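Local coordinates for protein cysteine protease (Xylella fastidiosa, PDB 3OIS) that is probably a papain-family cysteine peptidase and has been seen to bind the nucleotide uridine diphosphate, at residues Y33-D38 with A280-V285; P37-I42 with G123-D128. All blocks are in the same frame, centred on the assembly; numbering follows the deposited sequence.

Contact 1: Y33-D38 with A280-V285; sequences YGYIPD and ADDFWV
D282 and Y35 meet through a short hydrogen bond, 2.6 Å from Y35 OH to D282 OD2, and most of the contact is arranged around that carboxylate. Followed outward, D282 starts with CB, which lies 3.9 Å from D38 OD2 and faces the phenol oxygen of Y35 as well. Its CG is packed against the carboxyl carbon of D38. D282 OD1 rests near D38 CB and looks onto D38 OD2 at 3.5 Å, two acceptors side by side. OD2 takes two donors from opposite faces of the carboxylate plane: the Y35 hydroxyl comes in on the anti side, 33° out of plane, while the backbone N of D38, 3.1 Å from D282 OD2, descends from well above it along an almost straight N-H line. Y35 presents its ring edge to OD2; with CG swung anti to the backbone N (chi1 159°), the phenol reaches the strand.

D38 passes D282 in the opposite direction, their carboxylates 33° apart. D38 OD2 offers the syn lone pair to W284 NE1 at 2.8 Å, exactly in the indole plane. The 280-285 strand belongs to the antiparallel sheet of the papain-like fold, and the 33-38 segment crosses beside it at a steep angle. R186 forms salt bridges to both D38 OD2 and D282 OD1. The two neighbouring carboxylates are thus bridged by one guanidinium and fed by phenol, amide and indole donors, which would be expected to favour the ionised form of both despite their closeness.

Contact 2: P37-I42 with G123-D128; sequences PDIADI and GAMIRD. With UDP (uridine-5'-diphosphate), chain E.
The backbones of P37-I42 and G123-D128 come nearest at D38 and M125, their CA atoms 5.1 Å apart, where an irregular segment passes the start of a helix. The M125 side chain, extended beyond CG, lies along P37-I39: M125 CE is 3.4 Å from P37 O, and SD accepts a weak hydrogen bond from the backbone N of I39, with I39 CG2 packed against the same sulfur. M125 stands at the N-cap of helix 126-135 with a side chain that offers no oxygen. D38 OD1, from far earlier in the chain, accepts from R127 N at 2.9 Å on its syn side and reaches I126 N through a water, while D38 OD2 is in a salt bridge to R186. R127 places CG between its backbone N and carbonyl carbon (chi1 74°), laying CB and CG against the D38 carboxylate before bending at chi3. R127 NH1 then donates to I39 O at 2.9 Å, 29° out of the guanidinium plane. D41, paired with R43, accepts from UDP O3' through D41 OD2 at 2.8 Å; its link to R127 NH2 is long and purely electrostatic, and D44 provides that nitrogen with a salt bridge at the nucleotide pocket.

From the N terminus, the chain enters both contacts through one continuous run, 33-42, with P37 and D38 common to the two. Contact 2 closes the shorter loop, joining 37-42 to 123-128 across 80 intervening residues; contact 1 closes the longer one, to 280-285 near the C terminus, and the 123-128 segment lies within it, so the smaller loop lies wholly within the larger. Strand 35-36 pairs in parallel with 124-125, through G34 O to A124 N and A124 O to I36 N, and W284 packs on I126. The N-terminal segment thereby runs between helix 126-135 and the antiparallel sheet, touching both, and continues to the UDP site.

Contact 1: Y33-D38 with A280-V285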
loop_
_atom_site.group_PDB
_atom_site.type_symbol
_atom_site.label_atom_id
_atom_site.label_comp_id
_atom_site.label_asym_id
_atom_site.label_seq_id
_atom_site.Cartn_x
_atom_site.Cartn_y
_atom_site.Cartn_z
ATOM N N TYR A 33 -4.246 -0.709 9.630
ATOM C CA TYR A 33 -4.405 -1.658 8.513
ATOM C C TYR A 33 -5.249 -0.991 7.418
ATOM O O TYR A 33 -4.944 0.143 7.036
ATOM C CB TYR A 33 -5.063 -2.952 8.990
ATOM C CG TYR A 33 -4.290 -3.663 10.042
ATOM C CD1 TYR A 33 -2.892 -3.791 9.933
ATOM C CD2 TYR A 33 -4.956 -4.358 11.095
ATOM C CE1 TYR A 33 -2.180 -4.442 10.907
ATOM C CE2 TYR A 33 -4.208 -5.053 12.088
ATOM C CZ TYR A 33 -2.852 -5.080 11.984
ATOM O OH TYR A 33 -2.134 -5.772 12.984
ATOM N N GLY A 34 -6.224 -1.701 6.853
ATOM C CA GLY A 34 -7.063 -1.032 5.876
ATOM C C GLY A 34 -7.240 -1.667 4.506
ATOM O O GLY A 34 -7.852 -1.065 3.599
ATOM N N TYR A 35 -6.626 -2.810 4.278
ATOM C CA TYR A 35 -6.750 -3.447 2.976
ATOM C C TYR A 35 -7.996 -4.363 2.958
ATOM O O TYR A 35 -8.175 -5.174 3.836
ATOM C CB TYR A 35 -5.484 -4.314 2.767
ATOM C CG TYR A 35 -5.591 -5.433 1.744
ATOM C CD1 TYR A 35 -5.768 -5.186 0.352
ATOM C CD2 TYR A 35 -5.523 -6.763 2.163
ATOM C CE1 TYR A 35 -5.827 -6.270 -0.608
ATOM C CE2 TYR A 35 -5.598 -7.834 1.210
ATOM C CZ TYR A 35 -5.762 -7.577 -0.148
ATOM O OH TYR A 35 -5.780 -8.683 -1.055
ATOM N N ILE A 36 -8.811 -4.205 1.918
ATOM C CA ILE A 36 -9.929 -5.138 1.651
ATOM C C ILE A 36 -9.582 -5.788 0.320
ATOM O O ILE A 36 -9.134 -5.073 -0.609
ATOM C CB ILE A 36 -11.203 -4.301 1.394
ATOM C CG1 ILE A 36 -11.674 -3.353 2.582
ATOM C CG2 ILE A 36 -12.376 -5.357 1.033
ATOM C CD1 ILE A 36 -12.889 -2.227 2.190
ATOM N N PRO A 37 -9.692 -7.122 0.189
ATOM C CA PRO A 37 -9.366 -7.746 -1.080
ATOM C C PRO A 37 -10.136 -7.138 -2.245
ATOM O O PRO A 37 -11.307 -6.825 -2.139
ATOM C CB PRO A 37 -9.763 -9.224 -0.851
ATOM C CG PRO A 37 -9.601 -9.373 0.682
ATOM C CD PRO A 37 -10.240 -8.082 1.162
ATOM N N ASP A 38 -9.470 -7.017 -3.402
ATOM C CA ASP A 38 -10.094 -6.439 -4.587
ATOM C C ASP A 38 -11.214 -7.398 -5.056
ATOM O O ASP A 38 -10.970 -8.589 -5.187
ATOM C CB ASP A 38 -9.119 -6.454 -5.797
ATOM C CG ASP A 38 -8.119 -5.306 -5.830
ATOM O OD1 ASP A 38 -8.249 -4.345 -5.049
ATOM O OD2 ASP A 38 -7.245 -5.366 -6.764
ATOM N N ALA A 280 -1.194 -13.574 0.571
ATOM C CA ALA A 280 -0.987 -12.257 -0.077
ATOM C C ALA A 280 -1.773 -12.233 -1.362
ATOM O O ALA A 280 -2.048 -13.300 -1.917
ATOM C CB ALA A 280 0.533 -12.032 -0.293
ATOM N N ASP A 281 -2.133 -11.085 -1.889
ATOM C CA ASP A 281 -2.846 -11.042 -3.137
ATOM C C ASP A 281 -2.776 -9.592 -3.651
ATOM O O ASP A 281 -2.217 -8.721 -2.999
ATOM C CB ASP A 281 -4.275 -11.470 -2.850
ATOM C CG ASP A 281 -5.100 -11.752 -4.088
ATOM O OD1 ASP A 281 -6.335 -11.989 -3.830
ATOM O OD2 ASP A 281 -4.605 -11.837 -5.227
ATOM N N ASP A 282 -3.341 -9.314 -4.826
ATOM C CA ASP A 282 -3.599 -7.960 -5.322
ATOM C C ASP A 282 -2.295 -7.169 -5.493
ATOM O O ASP A 282 -2.131 -6.067 -4.966
ATOM C CB ASP A 282 -4.688 -7.200 -4.499
ATOM C CG ASP A 282 -6.031 -7.952 -4.526
ATOM O OD1 ASP A 282 -6.356 -8.518 -5.616
ATOM O OD2 ASP A 282 -6.634 -8.156 -3.424
ATOM N N PHE A 283 -1.433 -7.780 -6.282
ATOM C CA PHE A 283 -0.124 -7.189 -6.652
ATOM C C PHE A 283 -0.345 -6.280 -7.858
ATOM O O PHE A 283 -0.800 -6.765 -8.883
ATOM C CB PHE A 283 0.800 -8.326 -7.093
ATOM C CG PHE A 283 1.118 -9.323 -5.989
ATOM C CD1 PHE A 283 2.171 -9.092 -5.118
ATOM C CD2 PHE A 283 0.268 -10.386 -5.728
ATOM C CE1 PHE A 283 2.438 -9.897 -4.078
ATOM C CE2 PHE A 283 0.519 -11.265 -4.618
ATOM C CZ PHE A 283 1.642 -11.057 -3.819
ATOM N N TRP A 284 -0.044 -4.994 -7.747
ATOM C CA TRP A 284 -0.312 -3.978 -8.822
ATOM C C TRP A 284 0.896 -3.086 -9.003
ATOM O O TRP A 284 1.594 -2.721 -7.995
ATOM C CB TRP A 284 -1.375 -3.009 -8.406
ATOM C CG TRP A 284 -2.785 -3.603 -8.454
ATOM C CD1 TRP A 284 -3.509 -4.005 -7.386
ATOM C CD2 TRP A 284 -3.644 -3.683 -9.616
ATOM N NE1 TRP A 284 -4.817 -4.376 -7.817
ATOM C CE2 TRP A 284 -4.902 -4.163 -9.171
ATOM C CE3 TRP A 284 -3.491 -3.336 -10.978
ATOM C CZ2 TRP A 284 -5.977 -4.358 -10.055
ATOM C CZ3 TRP A 284 -4.553 -3.585 -11.891
ATOM C CH2 TRP A 284 -5.766 -4.082 -11.408
ATOM N N VAL A 285 1.083 -2.713 -10.273
ATOM C CA VAL A 285 2.128 -1.726 -10.715
ATOM C C VAL A 285 1.416 -0.560 -11.345
ATOM O O VAL A 285 0.460 -0.754 -12.121
ATOM C CB VAL A 285 3.035 -2.324 -11.792
ATOM C CG1 VAL A 285 4.200 -1.346 -12.131
ATOM C CG2 VAL A 285 3.550 -3.617 -11.348
#

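Contact 2: P37-I42 with G123-D128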
loop_
_atom_site.group_PDB
_atom_site.type_symbol
_atom_site.label_atom_id
_atom_site.label_comp_id
_atom_site.label_asym_id
_atom_site.label_seq_id
_atom_site.Cartn_x
_atom_site.Cartn_y
_atom_site.Cartn_z
ATOM N N PRO A 37 -9.692 -7.122 0.189
ATOM C CA PRO A 37 -9.366 -7.746 -1.080
ATOM C C PRO A 37 -10.136 -7.138 -2.245
ATOM O O PRO A 37 -11.307 -6.825 -2.139
ATOM C CB PRO A 37 -9.763 -9.224 -0.851
ATOM C CG PRO A 37 -9.601 -9.373 0.682
ATOM C CD PRO A 37 -10.240 -8.082 1.162
ATOM N N ASP A 38 -9.470 -7.017 -3.402
ATOM C CA ASP A 38 -10.094 -6.439 -4.587
ATOM C C ASP A 38 -11.214 -7.398 -5.056
ATOM O O ASP A 38 -10.970 -8.589 -5.187
ATOM C CB ASP A 38 -9.119 -6.454 -5.797
ATOM C CG ASP A 38 -8.119 -5.306 -5.830
ATOM O OD1 ASP A 38 -8.249 -4.345 -5.049
ATOM O OD2 ASP A 38 -7.245 -5.366 -6.764
ATOM N N ILE A 39 -12.326 -6.817 -5.493
ATOM C CA ILE A 39 -13.308 -7.553 -6.398
ATOM C C ILE A 39 -12.537 -7.775 -7.702
ATOM O O ILE A 39 -11.844 -6.847 -8.183
ATOM C CB ILE A 39 -14.615 -6.751 -6.639
ATOM C CG1 ILE A 39 -15.567 -7.542 -7.566
ATOM C CG2 ILE A 39 -14.358 -5.335 -7.217
ATOM C CD1 ILE A 39 -16.938 -6.818 -7.770
ATOM N N ALA A 40 -12.617 -9.000 -8.269
ATOM C CA ALA A 40 -11.909 -9.248 -9.533
ATOM C C ALA A 40 -12.627 -8.608 -10.722
ATOM O O ALA A 40 -13.875 -8.505 -10.711
ATOM C CB ALA A 40 -11.770 -10.725 -9.768
ATOM N N ASP A 41 -11.850 -8.166 -11.695
ATOM C CA ASP A 41 -12.374 -7.620 -12.909
ATOM C C ASP A 41 -11.550 -8.303 -14.035
ATOM O O ASP A 41 -10.358 -8.123 -14.098
ATOM C CB ASP A 41 -12.237 -6.066 -12.903
ATOM C CG ASP A 41 -12.884 -5.341 -14.114
ATOM O OD1 ASP A 41 -13.099 -5.908 -15.189
ATOM O OD2 ASP A 41 -13.178 -4.161 -13.956
ATOM N N ILE A 42 -12.190 -9.110 -14.888
ATOM C CA ILE A 42 -11.435 -9.753 -16.017
ATOM C C ILE A 42 -10.795 -8.675 -16.984
ATOM O O ILE A 42 -9.926 -9.049 -17.768
ATOM C CB ILE A 42 -12.317 -10.683 -16.888
ATOM C CG1 ILE A 42 -13.470 -9.845 -17.511
ATOM C CG2 ILE A 42 -12.734 -11.843 -16.053
ATOM C CD1 ILE A 42 -14.404 -10.624 -18.532
ATOM N N GLY A 123 -11.453 1.237 5.486
ATOM C CA GLY A 123 -10.379 0.656 4.645
ATOM C C GLY A 123 -10.820 0.760 3.153
ATOM O O GLY A 123 -11.788 1.505 2.852
ATOM N N ALA A 124 -10.093 0.100 2.263
ATOM C CA ALA A 124 -10.292 0.249 0.835
ATOM C C ALA A 124 -9.617 -0.890 0.056
ATOM O O ALA A 124 -8.676 -1.565 0.570
ATOM C CB ALA A 124 -9.703 1.666 0.388
ATOM N N MET A 125 -10.080 -1.093 -1.180
ATOM C CA MET A 125 -9.442 -2.011 -2.098
ATOM C C MET A 125 -8.352 -1.221 -2.817
ATOM O O MET A 125 -8.528 -0.054 -3.164
ATOM C CB MET A 125 -10.462 -2.524 -3.132
ATOM C CG MET A 125 -11.571 -3.347 -2.475
ATOM S SD MET A 125 -12.780 -3.729 -3.842
ATOM C CE MET A 125 -13.909 -4.756 -2.869
ATOM N N ILE A 126 -7.206 -1.862 -2.979
ATOM C CA ILE A 126 -6.107 -1.292 -3.821
ATOM C C ILE A 126 -6.589 -0.818 -5.176
ATOM O O ILE A 126 -6.264 0.332 -5.615
ATOM C CB ILE A 126 -4.952 -2.289 -3.971
ATOM C CG1 ILE A 126 -4.434 -2.532 -2.533
ATOM C CG2 ILE A 126 -3.831 -1.611 -4.880
ATOM C CD1 ILE A 126 -3.469 -3.684 -2.524
ATOM N N ARG A 127 -7.452 -1.626 -5.785
ATOM C CA ARG A 127 -7.893 -1.288 -7.119
ATOM C C ARG A 127 -8.658 0.042 -7.128
ATOM O O ARG A 127 -8.674 0.780 -8.146
ATOM C CB ARG A 127 -8.719 -2.402 -7.750
ATOM C CG ARG A 127 -10.196 -2.537 -7.145
ATOM C CD ARG A 127 -11.058 -3.664 -7.835
ATOM N NE ARG A 127 -10.983 -3.313 -9.201
ATOM C CZ ARG A 127 -10.419 -4.042 -10.176
ATOM N NH1 ARG A 127 -10.126 -5.367 -10.044
ATOM N NH2 ARG A 127 -10.245 -3.431 -11.355
ATOM N N ASP A 128 -9.295 0.381 -6.016
ATOM C CA ASP A 128 -10.048 1.627 -5.941
ATOM C C ASP A 128 -9.115 2.844 -5.668
ATOM O O ASP A 128 -9.295 3.899 -6.238
ATOM C CB ASP A 128 -11.096 1.549 -4.807
ATOM C CG ASP A 128 -12.242 0.632 -5.187
ATOM O OD1 ASP A 128 -12.399 0.357 -6.421
ATOM O OD2 ASP A 128 -12.987 0.209 -4.273
HETATM N N1 UDP E . -7.861 -1.181 -16.574
HETATM C C2 UDP E . -6.653 -1.647 -16.133
HETATM N N3 UDP E . -5.541 -0.826 -16.283
HETATM C C4 UDP E . -5.642 0.406 -16.843
HETATM C C5 UDP E . -6.871 0.880 -17.340
HETATM C C6 UDP E . -7.996 0.085 -17.080
HETATM O O2 UDP E . -6.514 -2.711 -15.618
HETATM O O4 UDP E . -4.551 1.040 -17.018
HETATM C "C1'" UDP E . -9.001 -2.160 -16.502
HETATM C "C2'" UDP E . -9.537 -2.387 -15.105
HETATM O "O2'" UDP E . -10.064 -3.712 -15.124
HETATM C "C3'" UDP E . -10.639 -1.403 -15.117
HETATM C "C4'" UDP E . -11.225 -1.581 -16.536
HETATM O "O4'" UDP E . -10.064 -1.758 -17.377
HETATM O "O3'" UDP E . -11.595 -1.838 -14.153
HETATM C "C5'" UDP E . -12.084 -0.379 -16.918
HETATM O "O5'" UDP E . -11.221 0.757 -16.935
HETATM P PA UDP E . -11.554 2.087 -17.613
HETATM O O1A UDP E . -10.713 3.215 -17.157
HETATM O O2A UDP E . -11.663 1.925 -19.090
HETATM O O3A UDP E . -13.057 2.271 -17.011
HETATM P PB UDP E . -14.109 3.496 -16.930
HETATM O O1B UDP E . -15.370 3.002 -17.471
HETATM O O2B UDP E . -14.122 3.838 -15.532
HETATM O O3B UDP E . -13.672 4.701 -17.707
HETATM O O HOH W 1 -7.310 -4.551 -2.605
#